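Local coordinates for protein putative 3-hydroxybutyryl-CoA dehydratase (Rhodopseudomonas palustris, PDB 3HIN) that probably acts as a lyase of the enoyl-CoA hydratase/isomerase (crotonase) family, interconverting enoyl-CoA and 3-hydroxyacyl-CoA thioesters by adding or removing water, at residues Phe217-Leu220 and Gln221-Met225. Residues are numbered along the deposited sequence; the frame is centred on the assembly and turned at random.
Sequences FAVL and QALPM
F217 lays one face of its ring over the methylene CG of Q221 in a CH-pi contact, with CG 4.1 Å from the ring centroid. Chi1 of -173° puts the F217 ring beside its own carbonyl carbon, on the side of the next turn; Q221, bent at chi2 (-76°), offers the aliphatic part of its chain to the ring, which suits a long residue with a polar end. The carbonyl O of F217 accepts from Q221 N at 2.9 Å and only weakly from A222 N. At A218 the small methyl, like that of A222, suits a helix face packed on M241 of helix 231-247. A218 O receives L223 N at 2.6 Å, five residues on, nearly in line with the C=O bond (176°): a pi-type turn within helix 213-228, one of the C-terminal helices that follow the crotonase-fold core. V219 reaches L223 only loosely, CG1 to CD2 at 4.5 Å, while its carbonyl O lies 3.3 Å from P224 CD. Proline has no N-H to give to the turn before, and the helix is kinked there; the wider turn probably eases the fit of its ring. P224 CG also rests 3.5 Å from L220 O. The buried side chain of L220 touches P108 and H129 in neighbouring loops, a place suited to an apolar branched group.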
loop_
_atom_site.group_PDB
_atom_site.type_symbol
_atom_site.label_atom_id
_atom_site.label_comp_id
_atom_site.label_asym_id
_atom_site.label_seq_id
_atom_site.Cartn_x
_atom_site.Cartn_y
_atom_site.Cartn_z
ATOM N N PHE A 217 1.451 -9.315 -25.342
ATOM C CA PHE A 217 1.941 -9.631 -24.009
ATOM C C PHE A 217 2.848 -8.496 -23.411
ATOM O O PHE A 217 2.660 -8.063 -22.256
ATOM C CB PHE A 217 2.701 -10.952 -24.029
ATOM C CG PHE A 217 3.073 -11.413 -22.674
ATOM C CD1 PHE A 217 2.138 -12.006 -21.873
ATOM C CD2 PHE A 217 4.346 -11.182 -22.174
ATOM C CE1 PHE A 217 2.491 -12.422 -20.584
ATOM C CE2 PHE A 217 4.708 -11.584 -20.873
ATOM C CZ PHE A 217 3.774 -12.195 -20.092
ATOM N N ALA A 218 3.853 -8.082 -24.170
ATOM C CA ALA A 218 4.893 -7.144 -23.691
ATOM C C ALA A 218 4.245 -5.800 -23.362
ATOM O O ALA A 218 4.545 -5.193 -22.328
ATOM C CB ALA A 218 5.975 -6.958 -24.757
ATOM N N VAL A 219 3.330 -5.362 -24.225
ATOM C CA VAL A 219 2.724 -4.078 -24.050
ATOM C C VAL A 219 1.700 -4.107 -22.949
ATOM O O VAL A 219 1.719 -3.240 -22.075
ATOM C CB VAL A 219 2.055 -3.588 -25.348
ATOM C CG1 VAL A 219 1.314 -2.283 -25.105
ATOM C CG2 VAL A 219 3.089 -3.425 -26.451
ATOM N N LEU A 220 0.824 -5.098 -22.941
ATOM C CA LEU A 220 -0.286 -5.071 -21.965
ATOM C C LEU A 220 0.179 -5.403 -20.575
ATOM O O LEU A 220 -0.300 -4.850 -19.598
ATOM C CB LEU A 220 -1.375 -6.069 -22.378
ATOM C CG LEU A 220 -2.014 -5.936 -23.783
ATOM C CD1 LEU A 220 -2.893 -7.179 -24.148
ATOM C CD2 LEU A 220 -2.802 -4.712 -23.892
ATOM N N GLN A 221 1.122 -6.340 -20.469
ATOM C CA GLN A 221 1.483 -6.835 -19.144
ATOM C C GLN A 221 2.822 -6.335 -18.693
ATOM O O GLN A 221 2.946 -5.870 -17.544
ATOM C CB GLN A 221 1.589 -8.375 -19.125
ATOM C CG GLN A 221 0.576 -9.156 -19.940
ATOM C CD GLN A 221 -0.779 -9.226 -19.305
ATOM O OE1 GLN A 221 -0.931 -8.916 -18.119
ATOM N NE2 GLN A 221 -1.798 -9.627 -20.109
ATOM N N ALA A 222 3.836 -6.449 -19.566
ATOM C CA ALA A 222 5.185 -6.152 -19.106
ATOM C C ALA A 222 5.398 -4.676 -19.022
ATOM O O ALA A 222 5.935 -4.201 -17.986
ATOM C CB ALA A 222 6.224 -6.753 -20.001
ATOM N N LEU A 223 4.988 -3.932 -20.088
ATOM C CA LEU A 223 5.240 -2.523 -20.060
ATOM C C LEU A 223 4.808 -1.800 -18.730
ATOM O O LEU A 223 5.635 -1.098 -18.181
ATOM C CB LEU A 223 4.680 -1.806 -21.313
ATOM C CG LEU A 223 4.677 -0.273 -21.296
ATOM C CD1 LEU A 223 6.137 0.340 -21.190
ATOM C CD2 LEU A 223 3.978 0.283 -22.602
ATOM N N PRO A 224 3.522 -1.907 -18.269
ATOM C CA PRO A 224 3.116 -1.229 -17.011
ATOM C C PRO A 224 4.088 -1.579 -15.876
ATOM O O PRO A 224 4.518 -0.657 -15.136
ATOM C CB PRO A 224 1.705 -1.822 -16.704
ATOM C CG PRO A 224 1.159 -2.077 -18.063
ATOM C CD PRO A 224 2.379 -2.651 -18.854
ATOM N N MET A 225 4.466 -2.856 -15.774
ATOM C CA MET A 225 5.361 -3.260 -14.682
ATOM C C MET A 225 6.749 -2.641 -14.816
ATOM O O MET A 225 7.370 -2.198 -13.797
ATOM C CB MET A 225 5.510 -4.771 -14.582
ATOM C CG MET A 225 4.156 -5.515 -14.231
ATOM S SD MET A 225 4.415 -7.287 -14.136
ATOM C CE MET A 225 2.708 -7.827 -14.394
#